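Local coordinates for putative hemoglobin-like oxygen-binding protein (Pseudoalteromonas haloplanktis, PDB 4UUR), which binds heme b and, as a group II truncated hemoglobin, probably binds and carries oxygen, at residues R40-M45 / D56-P61; F70-G75 / P90-R95. All blocks are in the same frame, centred on the assembly; numbering follows the deposited sequence.

Contact 1 of 2, residues R40-M45 / D56-P61; sequences RFYDIM and DMHPLP. With HEM (protoporphyrin IX containing Fe), chain C.
Tyr42 and Met45, one helical turn apart on helix 31-45, converge on the imidazole of His58 in the loop after helix 52-56. From CB of His58, chi1 of -67° puts CG anti to the carbonyl carbon, and the side chain crosses those of Tyr42 and Met45 at about a right angle. His58 ND1 donates to Leu54 O, which fixes the ring's rotation, and has Met45 SD at 3.8 Å. His58 CE1 lies nearest Met45 SD, at 3.6 Å; the sulfur sits obliquely, 4.0 Å from the ring centroid. His58 NE2 stands 4.0 Å from Tyr42 CE1 in an offset edge-to-face pair, the edge of Tyr42 toward the face of His58, planes at 71°. His58 NE2 hydrogen-bonds, at 2.8 Å, to a water in the imidazole plane, and Tyr42 OH holds that water too. His58 CD2 is 3.9 Å from heme O1A, while heme methyl CMA lies over one imidazole face, displaced toward its rim. With an alanine for His58, Leu54 O and the water would probably each lose a partner, and a gap would open beside Met45 SD. This water-sharing pair, on the iron's water-bound side, is consistent with the distal heme pocket of group II truncated hemoglobins.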
ATOM      1  N   ARG A  40      -4.625  -0.956  -8.414  1.00 25.26           N
ATOM      2  CA  ARG A  40      -4.529   0.424  -8.899  1.00 25.70           C
ATOM      3  C   ARG A  40      -3.197   1.057  -8.474  1.00 25.81           C
ATOM      4  O   ARG A  40      -2.563   1.764  -9.256  1.00 25.75           O
ATOM      5  CB  ARG A  40      -5.641   1.239  -8.286  1.00 28.36           C
ATOM      6  CG  ARG A  40      -5.594   2.750  -8.569  1.00 31.79           C
ATOM      7  CD  ARG A  40      -6.131   3.100  -9.930  1.00 29.56           C
ATOM      8  NE  ARG A  40      -7.578   2.960  -9.927  1.00 29.08           N
ATOM      9  CZ  ARG A  40      -8.364   3.186 -10.973  1.00 29.88           C
ATOM     10  NH1 ARG A  40      -7.890   3.548 -12.161  1.00 32.54           N
ATOM     11  NH2 ARG A  40      -9.653   3.068 -10.822  1.00 30.47           N
ATOM     12  N   PHE A  41      -2.792   0.801  -7.232  1.00 24.66           N
ATOM     13  CA  PHE A  41      -1.524   1.288  -6.679  1.00 25.98           C
ATOM     14  C   PHE A  41      -0.346   0.913  -7.580  1.00 25.84           C
ATOM     15  O   PHE A  41       0.422   1.773  -7.980  1.00 27.40           O
ATOM     16  CB  PHE A  41      -1.311   0.711  -5.253  1.00 25.44           C
ATOM     17  CG  PHE A  41      -0.019   1.131  -4.611  1.00 27.75           C
ATOM     18  CD1 PHE A  41       0.222   2.455  -4.284  1.00 29.36           C
ATOM     19  CD2 PHE A  41       0.972   0.222  -4.380  1.00 32.03           C
ATOM     20  CE1 PHE A  41       1.420   2.840  -3.725  1.00 29.16           C
ATOM     21  CE2 PHE A  41       2.155   0.596  -3.792  1.00 30.98           C
ATOM     22  CZ  PHE A  41       2.372   1.903  -3.447  1.00 30.02           C
ATOM     23  N   TYR A  42      -0.223  -0.371  -7.904  1.00 24.32           N
ATOM     24  CA  TYR A  42       0.876  -0.854  -8.733  1.00 24.41           C
ATOM     25  C   TYR A  42       0.681  -0.449 -10.185  1.00 25.51           C
ATOM     26  O   TYR A  42       1.645  -0.218 -10.912  1.00 26.19           O
ATOM     27  CB  TYR A  42       0.988  -2.390  -8.568  1.00 24.77           C
ATOM     28  CG  TYR A  42       1.565  -2.758  -7.190  1.00 24.04           C
ATOM     29  CD1 TYR A  42       2.852  -2.362  -6.839  1.00 22.84           C
ATOM     30  CD2 TYR A  42       0.823  -3.433  -6.257  1.00 25.17           C
ATOM     31  CE1 TYR A  42       3.378  -2.613  -5.572  1.00 25.71           C
ATOM     32  CE2 TYR A  42       1.344  -3.744  -5.000  1.00 26.94           C
ATOM     33  CZ  TYR A  42       2.636  -3.322  -4.652  1.00 28.40           C
ATOM     34  OH  TYR A  42       3.186  -3.582  -3.406  1.00 30.64           O
ATOM     35  N   ASP A  43      -0.565  -0.352 -10.621  1.00 24.14           N
ATOM     36  CA  ASP A  43      -0.832   0.071 -11.980  1.00 26.27           C
ATOM     37  C   ASP A  43      -0.277   1.453 -12.253  1.00 27.67           C
ATOM     38  O   ASP A  43       0.312   1.706 -13.308  1.00 31.53           O
ATOM     39  CB  ASP A  43      -2.324   0.028 -12.224  1.00 29.01           C
ATOM     40  CG  ASP A  43      -2.807  -1.379 -12.641  1.00 29.35           C
ATOM     41  OD1 ASP A  43      -1.964  -2.296 -12.822  1.00 26.30           O
ATOM     42  OD2 ASP A  43      -4.022  -1.532 -12.819  1.00 30.08           O
ATOM     43  N   ILE A  44      -0.433   2.327 -11.265  1.00 27.51           N
ATOM     44  CA  ILE A  44       0.024   3.700 -11.333  1.00 28.32           C
ATOM     45  C   ILE A  44       1.533   3.763 -11.126  1.00 29.92           C
ATOM     46  O   ILE A  44       2.229   4.488 -11.858  1.00 30.91           O
ATOM     47  CB  ILE A  44      -0.681   4.548 -10.274  1.00 28.03           C
ATOM     48  CG1 ILE A  44      -2.135   4.779 -10.700  1.00 26.46           C
ATOM     49  CG2 ILE A  44       0.059   5.854 -10.011  1.00 27.06           C
ATOM     50  CD1 ILE A  44      -3.009   5.310  -9.595  1.00 26.14           C
ATOM     51  N   MET A  45       2.034   3.003 -10.141  1.00 28.87           N
ATOM     52  CA  MET A  45       3.450   2.979  -9.858  1.00 29.72           C
ATOM     53  C   MET A  45       4.252   2.610 -11.092  1.00 32.62           C
ATOM     54  O   MET A  45       5.348   3.156 -11.304  1.00 32.46           O
ATOM     55  CB  MET A  45       3.780   1.950  -8.771  1.00 32.31           C
ATOM     56  CG  MET A  45       5.278   1.836  -8.438  1.00 31.31           C
ATOM     57  SD  MET A  45       5.689   0.459  -7.364  1.00 33.09           S
ATOM     58  CE  MET A  45       4.806   0.858  -5.845  1.00 32.95           C
ATOM     59  N   ASP A  56      11.397   0.595  -9.961  1.00 33.62           N
ATOM     60  CA  ASP A  56      12.644  -0.124 -10.231  1.00 34.50           C
ATOM     61  C   ASP A  56      13.202  -0.967  -9.030  1.00 35.50           C
ATOM     62  O   ASP A  56      14.040  -1.839  -9.194  1.00 37.63           O
ATOM     63  CB  ASP A  56      13.686   0.902 -10.694  1.00 40.29           C
ATOM     64  CG  ASP A  56      13.376   1.478 -12.109  1.00 49.32           C
ATOM     65  OD1 ASP A  56      12.492   0.906 -12.821  1.00 50.33           O
ATOM     66  OD2 ASP A  56      14.028   2.500 -12.497  1.00 48.21           O
ATOM     67  N   MET A  57      12.732  -0.737  -7.828  1.00 34.72           N
ATOM     68  CA  MET A  57      13.088  -1.601  -6.738  1.00 35.53           C
ATOM     69  C   MET A  57      12.292  -2.925  -6.801  1.00 33.64           C
ATOM     70  O   MET A  57      12.578  -3.893  -6.066  1.00 29.94           O
ATOM     71  CB  MET A  57      12.779  -0.908  -5.428  1.00 37.73           C
ATOM     72  CG  MET A  57      13.453   0.429  -5.219  1.00 38.90           C
ATOM     73  SD  MET A  57      12.883   1.081  -3.647  1.00 47.23           S
ATOM     74  CE  MET A  57      13.879   0.152  -2.489  1.00 50.01           C
ATOM     75  N   HIS A  58      11.307  -2.985  -7.682  1.00 30.47           N
ATOM     76  CA  HIS A  58      10.480  -4.183  -7.751  1.00 32.30           C
ATOM     77  C   HIS A  58      10.910  -5.085  -8.914  1.00 34.21           C
ATOM     78  O   HIS A  58      10.708  -4.737 -10.052  1.00 36.19           O
ATOM     79  CB  HIS A  58       9.014  -3.803  -7.922  1.00 31.74           C
ATOM     80  CG  HIS A  58       8.417  -3.109  -6.734  1.00 29.59           C
ATOM     81  ND1 HIS A  58       8.668  -1.781  -6.434  1.00 30.00           N
ATOM     82  CD2 HIS A  58       7.563  -3.558  -5.786  1.00 28.94           C
ATOM     83  CE1 HIS A  58       7.991  -1.451  -5.346  1.00 30.01           C
ATOM     84  NE2 HIS A  58       7.298  -2.508  -4.948  1.00 29.68           N
ATOM     85  N   PRO A  59      11.474  -6.260  -8.624  1.00 38.70           N
ATOM     86  CA  PRO A  59      11.778  -7.216  -9.694  1.00 39.81           C
ATOM     87  C   PRO A  59      10.487  -7.715 -10.335  1.00 41.71           C
ATOM     88  O   PRO A  59       9.513  -8.002  -9.640  1.00 42.30           O
ATOM     89  CB  PRO A  59      12.497  -8.361  -8.965  1.00 39.12           C
ATOM     90  CG  PRO A  59      12.676  -7.899  -7.558  1.00 40.84           C
ATOM     91  CD  PRO A  59      11.598  -6.892  -7.308  1.00 38.74           C
ATOM     92  N   LEU A  60      10.464  -7.764 -11.657  1.00 39.90           N
ATOM     93  CA  LEU A  60       9.243  -8.067 -12.352  1.00 42.75           C
ATOM     94  C   LEU A  60       9.142  -9.564 -12.493  1.00 47.81           C
ATOM     95  O   LEU A  60      10.125 -10.270 -12.289  1.00 54.71           O
ATOM     96  CB  LEU A  60       9.231  -7.378 -13.705  1.00 42.43           C
ATOM     97  CG  LEU A  60       9.433  -5.851 -13.619  1.00 41.47           C
ATOM     98  CD1 LEU A  60       9.548  -5.267 -15.021  1.00 39.64           C
ATOM     99  CD2 LEU A  60       8.282  -5.197 -12.876  1.00 41.96           C
ATOM    100  N   PRO A  61       7.948 -10.072 -12.792  1.00 42.15           N
ATOM    101  CA  PRO A  61       6.698  -9.354 -12.873  1.00 38.19           C
ATOM    102  C   PRO A  61       6.113  -9.104 -11.476  1.00 37.79           C
ATOM    103  O   PRO A  61       6.524  -9.750 -10.508  1.00 37.53           O
ATOM    104  CB  PRO A  61       5.817 -10.311 -13.691  1.00 36.66           C
ATOM    105  CG  PRO A  61       6.296 -11.671 -13.290  1.00 36.82           C
ATOM    106  CD  PRO A  61       7.779 -11.515 -13.061  1.00 40.60           C
TER
HETATM  107  CHA HEM C 700       7.224  -5.075   0.125  1.00 26.41           C
HETATM  108  CHB HEM C 700       9.113  -0.740  -1.039  1.00 23.80           C
HETATM  109  CHC HEM C 700       6.085   1.280   2.176  1.00 25.84           C
HETATM  110  CHD HEM C 700       3.703  -2.848   2.478  1.00 28.42           C
HETATM  111  C1A HEM C 700       8.010  -4.088  -0.441  1.00 26.76           C
HETATM  112  C2A HEM C 700       9.022  -4.311  -1.376  1.00 25.64           C
HETATM  113  C3A HEM C 700       9.530  -3.092  -1.715  1.00 26.37           C
HETATM  114  C4A HEM C 700       8.854  -2.092  -0.978  1.00 26.53           C
HETATM  115  CMA HEM C 700      10.655  -2.830  -2.707  1.00 27.86           C
HETATM  116  CAA HEM C 700       9.500  -5.638  -1.932  1.00 27.61           C
HETATM  117  CBA HEM C 700       8.383  -6.448  -2.588  1.00 35.54           C
HETATM  118  CGA HEM C 700       8.813  -7.324  -3.746  1.00 36.29           C
HETATM  119  O1A HEM C 700       9.230  -6.908  -4.847  1.00 38.57           O
HETATM  120  O2A HEM C 700       8.681  -8.548  -3.590  1.00 47.68           O
HETATM  121  C1B HEM C 700       8.460   0.189  -0.213  1.00 25.44           C
HETATM  122  C2B HEM C 700       8.858   1.551  -0.055  1.00 26.36           C
HETATM  123  C3B HEM C 700       8.011   2.120   0.862  1.00 27.60           C
HETATM  124  C4B HEM C 700       7.129   1.037   1.289  1.00 26.11           C
HETATM  125  CMB HEM C 700       9.980   2.195  -0.850  1.00 28.92           C
HETATM  126  CAB HEM C 700       7.837   3.455   1.516  1.00 31.21           C
HETATM  127  CBB HEM C 700       8.718   4.394   1.399  1.00 37.94           C
HETATM  128  C1C HEM C 700       5.085   0.368   2.489  1.00 27.84           C
HETATM  129  C2C HEM C 700       3.909   0.623   3.213  1.00 30.31           C
HETATM  130  C3C HEM C 700       3.253  -0.580   3.311  1.00 31.69           C
HETATM  131  C4C HEM C 700       4.018  -1.536   2.603  1.00 30.69           C
HETATM  132  CMC HEM C 700       3.526   1.974   3.802  1.00 33.11           C
HETATM  133  CAC HEM C 700       1.951  -0.919   3.927  1.00 39.33           C
HETATM  134  CBC HEM C 700       1.110   0.010   4.369  1.00 41.60           C
HETATM  135  C1D HEM C 700       4.538  -3.747   1.891  1.00 27.67           C
HETATM  136  C2D HEM C 700       4.244  -5.177   1.954  1.00 28.09           C
HETATM  137  C3D HEM C 700       5.214  -5.782   1.304  1.00 30.93           C
HETATM  138  C4D HEM C 700       6.112  -4.728   0.856  1.00 28.38           C
HETATM  139  CMD HEM C 700       3.099  -5.887   2.622  1.00 30.61           C
HETATM  140  CAD HEM C 700       5.391  -7.281   1.138  1.00 35.44           C
HETATM  141  CBD HEM C 700       6.357  -7.695   2.252  1.00 41.73           C
HETATM  142  CGD HEM C 700       6.614  -9.204   2.342  1.00 51.80           C
HETATM  143  O1D HEM C 700       6.205  -9.999   1.482  1.00 52.81           O
HETATM  144  O2D HEM C 700       7.254  -9.704   3.289  1.00 54.82           O
HETATM  145  NA  HEM C 700       7.892  -2.708  -0.241  1.00 26.29           N
HETATM  146  NB  HEM C 700       7.445  -0.037   0.596  1.00 26.02           N
HETATM  147  NC  HEM C 700       5.105  -0.918   2.112  1.00 26.31           N
HETATM  148  ND  HEM C 700       5.623  -3.513   1.188  1.00 27.03           N
HETATM  149 FE   HEM C 700       6.494  -1.867   0.917  1.00 28.06          FE
HETATM  150  O   HOH W   1       5.485  -2.738  -2.855  1.00 27.13           O
HETATM  151  O   HOH W   2       5.260  -1.589  -0.874  1.00 23.31           O

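Contact 2 of 2, residues F70-G75 / P90-R95; sequences FEFLSG and PMLRKR. With HEM (protoporphyrin IX containing Fe), chain C.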
ATOM      1  N   PHE A  70      -2.314  -7.114  -1.430  1.00 32.25           N
ATOM      2  CA  PHE A  70      -3.761  -7.304  -1.226  1.00 37.80           C
ATOM      3  C   PHE A  70      -4.049  -8.046   0.087  1.00 41.51           C
ATOM      4  O   PHE A  70      -4.832  -7.563   0.932  1.00 40.95           O
ATOM      5  CB  PHE A  70      -4.373  -8.084  -2.386  1.00 43.43           C
ATOM      6  CG  PHE A  70      -5.647  -8.796  -2.036  1.00 49.30           C
ATOM      7  CD1 PHE A  70      -6.807  -8.082  -1.743  1.00 51.93           C
ATOM      8  CD2 PHE A  70      -5.701 -10.190  -2.029  1.00 57.14           C
ATOM      9  CE1 PHE A  70      -7.989  -8.743  -1.426  1.00 54.97           C
ATOM     10  CE2 PHE A  70      -6.877 -10.861  -1.708  1.00 55.63           C
ATOM     11  CZ  PHE A  70      -8.019 -10.135  -1.394  1.00 56.97           C
ATOM     12  N   GLU A  71      -3.403  -9.210   0.243  1.00 41.56           N
ATOM     13  CA  GLU A  71      -3.485  -9.999   1.459  1.00 39.36           C
ATOM     14  C   GLU A  71      -3.241  -9.126   2.641  1.00 37.68           C
ATOM     15  O   GLU A  71      -3.947  -9.233   3.634  1.00 39.05           O
ATOM     16  CB  GLU A  71      -2.464 -11.147   1.449  1.00 39.90           C
ATOM     17  CG  GLU A  71      -2.904 -12.352   0.642  1.00 42.05           C
ATOM     18  CD  GLU A  71      -1.746 -13.181   0.085  1.00 45.26           C
ATOM     19  OE1 GLU A  71      -0.600 -13.215   0.616  1.00 50.57           O
ATOM     20  OE2 GLU A  71      -1.987 -13.807  -0.944  1.00 54.68           O
ATOM     21  N   PHE A  72      -2.267  -8.222   2.543  1.00 38.64           N
ATOM     22  CA  PHE A  72      -1.998  -7.326   3.686  1.00 41.27           C
ATOM     23  C   PHE A  72      -3.137  -6.382   3.941  1.00 42.15           C
ATOM     24  O   PHE A  72      -3.577  -6.237   5.094  1.00 48.36           O
ATOM     25  CB  PHE A  72      -0.714  -6.543   3.524  1.00 37.94           C
ATOM     26  CG  PHE A  72      -0.561  -5.435   4.511  1.00 38.80           C
ATOM     27  CD1 PHE A  72      -0.131  -5.691   5.812  1.00 40.19           C
ATOM     28  CD2 PHE A  72      -0.828  -4.110   4.130  1.00 39.99           C
ATOM     29  CE1 PHE A  72       0.023  -4.641   6.718  1.00 39.46           C
ATOM     30  CE2 PHE A  72      -0.669  -3.071   5.007  1.00 37.60           C
ATOM     31  CZ  PHE A  72      -0.242  -3.331   6.307  1.00 39.52           C
ATOM     32  N   LEU A  73      -3.622  -5.769   2.864  1.00 42.67           N
ATOM     33  CA  LEU A  73      -4.742  -4.810   2.940  1.00 40.17           C
ATOM     34  C   LEU A  73      -6.020  -5.447   3.487  1.00 36.18           C
ATOM     35  O   LEU A  73      -6.701  -4.830   4.265  1.00 35.29           O
ATOM     36  CB  LEU A  73      -5.032  -4.152   1.581  1.00 37.41           C
ATOM     37  CG  LEU A  73      -4.001  -3.136   1.143  1.00 35.59           C
ATOM     38  CD1 LEU A  73      -4.400  -2.533  -0.201  1.00 40.25           C
ATOM     39  CD2 LEU A  73      -3.814  -2.080   2.204  1.00 35.04           C
ATOM     40  N   SER A  74      -6.343  -6.670   3.098  1.00 38.10           N
ATOM     41  CA  SER A  74      -7.532  -7.283   3.665  1.00 41.38           C
ATOM     42  C   SER A  74      -7.553  -7.247   5.214  1.00 42.78           C
ATOM     43  O   SER A  74      -8.556  -6.890   5.788  1.00 48.34           O
ATOM     44  CB  SER A  74      -7.730  -8.701   3.192  1.00 43.54           C
ATOM     45  OG  SER A  74      -8.718  -9.320   4.025  1.00 49.13           O
ATOM     46  N   GLY A  75      -6.456  -7.563   5.889  1.00 39.79           N
ATOM     47  CA  GLY A  75      -6.447  -7.477   7.332  1.00 40.33           C
ATOM     48  C   GLY A  75      -6.216  -6.096   7.897  1.00 39.95           C
ATOM     49  O   GLY A  75      -6.829  -5.705   8.868  1.00 41.00           O
ATOM     50  N   PRO A  90       2.969  -8.455  10.243  1.00 64.33           N
ATOM     51  CA  PRO A  90       3.505  -7.352   9.451  1.00 64.87           C
ATOM     52  C   PRO A  90       4.951  -6.899   9.700  1.00 61.88           C
ATOM     53  O   PRO A  90       5.767  -6.901   8.782  1.00 63.29           O
ATOM     54  CB  PRO A  90       2.544  -6.226   9.788  1.00 66.24           C
ATOM     55  CG  PRO A  90       1.234  -6.932   9.865  1.00 68.36           C
ATOM     56  CD  PRO A  90       1.509  -8.318  10.365  1.00 66.95           C
ATOM     57  N   MET A  91       5.273  -6.478  10.907  1.00 60.65           N
ATOM     58  CA  MET A  91       6.642  -6.087  11.186  1.00 64.03           C
ATOM     59  C   MET A  91       7.158  -5.283   9.998  1.00 54.84           C
ATOM     60  O   MET A  91       8.304  -5.433   9.595  1.00 51.18           O
ATOM     61  CB  MET A  91       7.502  -7.350  11.332  1.00 73.37           C
ATOM     62  CG  MET A  91       6.943  -8.390  12.294  1.00 79.63           C
ATOM     63  SD  MET A  91       7.472  -8.082  13.990  1.00 86.26           S
ATOM     64  CE  MET A  91       9.189  -8.634  13.954  1.00 81.77           C
ATOM     65  N   LEU A  92       6.302  -4.447   9.429  1.00 47.05           N
ATOM     66  CA  LEU A  92       6.621  -3.799   8.166  1.00 43.56           C
ATOM     67  C   LEU A  92       7.964  -3.095   8.184  1.00 40.48           C
ATOM     68  O   LEU A  92       8.697  -3.195   7.200  1.00 36.06           O
ATOM     69  CB  LEU A  92       5.552  -2.789   7.746  1.00 41.31           C
ATOM     70  CG  LEU A  92       4.184  -3.380   7.393  1.00 45.19           C
ATOM     71  CD1 LEU A  92       3.362  -2.281   6.712  1.00 47.57           C
ATOM     72  CD2 LEU A  92       4.289  -4.635   6.521  1.00 43.99           C
ATOM     73  N   ARG A  93       8.302  -2.380   9.266  1.00 39.83           N
ATOM     74  CA  ARG A  93       9.557  -1.624   9.268  1.00 41.31           C
ATOM     75  C   ARG A  93      10.732  -2.544   8.984  1.00 38.24           C
ATOM     76  O   ARG A  93      11.575  -2.235   8.141  1.00 35.24           O
ATOM     77  CB  ARG A  93       9.814  -0.846  10.565  1.00 42.21           C
ATOM     78  CG  ARG A  93      11.117  -0.066  10.479  1.00 41.58           C
ATOM     79  CD  ARG A  93      11.227   1.055  11.477  1.00 38.51           C
ATOM     80  NE  ARG A  93      12.609   1.475  11.607  1.00 35.34           N
ATOM     81  CZ  ARG A  93      13.216   2.400  10.865  1.00 39.84           C
ATOM     82  NH1 ARG A  93      12.580   3.049   9.891  1.00 40.31           N
ATOM     83  NH2 ARG A  93      14.496   2.678  11.087  1.00 39.00           N
ATOM     84  N   LYS A  94      10.702  -3.685   9.678  1.00 41.75           N
ATOM     85  CA  LYS A  94      11.721  -4.725   9.655  1.00 46.40           C
ATOM     86  C   LYS A  94      11.762  -5.387   8.291  1.00 40.55           C
ATOM     87  O   LYS A  94      12.819  -5.495   7.675  1.00 39.85           O
ATOM     88  CB  LYS A  94      11.426  -5.778  10.761  1.00 51.18           C
ATOM     89  CG  LYS A  94      12.493  -6.863  10.956  1.00 59.88           C
ATOM     90  CD  LYS A  94      13.860  -6.274  11.347  1.00 65.07           C
ATOM     91  CE  LYS A  94      15.051  -7.175  10.981  1.00 69.82           C
ATOM     92  NZ  LYS A  94      16.328  -6.401  10.776  1.00 69.15           N
ATOM     93  N   ARG A  95      10.601  -5.847   7.840  1.00 39.65           N
ATOM     94  CA  ARG A  95      10.433  -6.405   6.491  1.00 37.78           C
ATOM     95  C   ARG A  95      10.978  -5.542   5.352  1.00 33.60           C
ATOM     96  O   ARG A  95      11.375  -6.090   4.359  1.00 30.84           O
ATOM     97  CB  ARG A  95       8.968  -6.673   6.232  1.00 42.18           C
ATOM     98  CG  ARG A  95       8.578  -8.081   6.538  1.00 47.98           C
ATOM     99  CD  ARG A  95       7.209  -8.356   5.970  1.00 51.94           C
ATOM    100  NE  ARG A  95       6.828  -9.755   6.132  1.00 56.72           N
ATOM    101  CZ  ARG A  95       6.411 -10.271   7.276  1.00 56.83           C
ATOM    102  NH1 ARG A  95       6.336  -9.519   8.360  1.00 59.68           N
ATOM    103  NH2 ARG A  95       6.054 -11.532   7.334  1.00 58.97           N
TER
HETATM  104  CHA HEM C 700       7.224  -5.075   0.125  1.00 26.41           C
HETATM  105  CHB HEM C 700       9.113  -0.740  -1.039  1.00 23.80           C
HETATM  106  CHC HEM C 700       6.085   1.280   2.176  1.00 25.84           C
HETATM  107  CHD HEM C 700       3.703  -2.848   2.478  1.00 28.42           C
HETATM  108  C1A HEM C 700       8.010  -4.088  -0.441  1.00 26.76           C
HETATM  109  C2A HEM C 700       9.022  -4.311  -1.376  1.00 25.64           C
HETATM  110  C3A HEM C 700       9.530  -3.092  -1.715  1.00 26.37           C
HETATM  111  C4A HEM C 700       8.854  -2.092  -0.978  1.00 26.53           C
HETATM  112  CMA HEM C 700      10.655  -2.830  -2.707  1.00 27.86           C
HETATM  113  CAA HEM C 700       9.500  -5.638  -1.932  1.00 27.61           C
HETATM  114  CBA HEM C 700       8.383  -6.448  -2.588  1.00 35.54           C
HETATM  115  CGA HEM C 700       8.813  -7.324  -3.746  1.00 36.29           C
HETATM  116  O1A HEM C 700       9.230  -6.908  -4.847  1.00 38.57           O
HETATM  117  O2A HEM C 700       8.681  -8.548  -3.590  1.00 47.68           O
HETATM  118  C1B HEM C 700       8.460   0.189  -0.213  1.00 25.44           C
HETATM  119  C2B HEM C 700       8.858   1.551  -0.055  1.00 26.36           C
HETATM  120  C3B HEM C 700       8.011   2.120   0.862  1.00 27.60           C
HETATM  121  C4B HEM C 700       7.129   1.037   1.289  1.00 26.11           C
HETATM  122  CMB HEM C 700       9.980   2.195  -0.850  1.00 28.92           C
HETATM  123  CAB HEM C 700       7.837   3.455   1.516  1.00 31.21           C
HETATM  124  CBB HEM C 700       8.718   4.394   1.399  1.00 37.94           C
HETATM  125  C1C HEM C 700       5.085   0.368   2.489  1.00 27.84           C
HETATM  126  C2C HEM C 700       3.909   0.623   3.213  1.00 30.31           C
HETATM  127  C3C HEM C 700       3.253  -0.580   3.311  1.00 31.69           C
HETATM  128  C4C HEM C 700       4.018  -1.536   2.603  1.00 30.69           C
HETATM  129  CMC HEM C 700       3.526   1.974   3.802  1.00 33.11           C
HETATM  130  CAC HEM C 700       1.951  -0.919   3.927  1.00 39.33           C
HETATM  131  CBC HEM C 700       1.110   0.010   4.369  1.00 41.60           C
HETATM  132  C1D HEM C 700       4.538  -3.747   1.891  1.00 27.67           C
HETATM  133  C2D HEM C 700       4.244  -5.177   1.954  1.00 28.09           C
HETATM  134  C3D HEM C 700       5.214  -5.782   1.304  1.00 30.93           C
HETATM  135  C4D HEM C 700       6.112  -4.728   0.856  1.00 28.38           C
HETATM  136  CMD HEM C 700       3.099  -5.887   2.622  1.00 30.61           C
HETATM  137  CAD HEM C 700       5.391  -7.281   1.138  1.00 35.44           C
HETATM  138  CBD HEM C 700       6.357  -7.695   2.252  1.00 41.73           C
HETATM  139  CGD HEM C 700       6.614  -9.204   2.342  1.00 51.80           C
HETATM  140  O1D HEM C 700       6.205  -9.999   1.482  1.00 52.81           O
HETATM  141  O2D HEM C 700       7.254  -9.704   3.289  1.00 54.82           O
HETATM  142  NA  HEM C 700       7.892  -2.708  -0.241  1.00 26.29           N
HETATM  143  NB  HEM C 700       7.445  -0.037   0.596  1.00 26.02           N
HETATM  144  NC  HEM C 700       5.105  -0.918   2.112  1.00 26.31           N
HETATM  145  ND  HEM C 700       5.623  -3.513   1.188  1.00 27.03           N
HETATM  146 FE   HEM C 700       6.494  -1.867   0.917  1.00 28.06          FE
HETATM  147  O   HOH W   2       5.260  -1.589  -0.874  1.00 23.31           O
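Phe72 holds CG anti to its own nitrogen (chi1 168°), and Leu92 places CG anti to its carbonyl carbon (chi1 -67°), which brings the two side chains together from opposite directions. The touch is made by Phe72 CZ, 3.8 Å from Leu92 CD1, which comes obliquely to the ring. Beside it, Pro90 CG reaches the ring edge near its plane, 4.1 Å from Phe72 CE1. The heme vinyl completes the cluster, with CAC at 3.6 Å from Phe72 CE2 and at 3.4 Å from Leu92 CD1. Trp76, one turn on in helix 63-76, stacks on Phe72, while Leu137 and Met141 of helix 124-141 pack on Leu92. The backbone carbonyl of Leu92 accepts a hydrogen bond from ND1 of the axial ligand His96, so the residue that seats the vinyl also orients the proximal imidazole. Arg95 runs extended from CG to NE and reaches a heme propionate. Arg95 NE meets heme O2D in the guanidinium plane at 2.9 Å, but the 125° angle makes this a weak bond. Arg95 NH1 turns to the backbone, bonding weakly to Pro90 O at 2.7 Å and to His89 O. The contact divides into an apolar grip on the vinyl edge and a polar hold on a propionate, whose negative charge the guanidinium would be expected to offset.

Following the chain from the N terminus, helix 31-45 supplies the first half of contact 1, and ten residues later, most of helix 52-56 among them, segment 56-61 closes that loop. Helix 63-76 then carries 70-75 into contact 2, which 90-95 closes after fourteen residues that include helix 83-87. The two loops follow in series, neither nested nor crossed. Their centres are about 17 Å apart and their nearest atoms about 6 Å, so they do not touch; both touch the heme, which connects them. Contact 1 belongs to the side where water occupies the iron, whereas 90-95 leads into His96 on the other. Helix 63-76 also bridges them directly, since Tyr42 packs on Ile65 and Phe70 returns to helix 31-45.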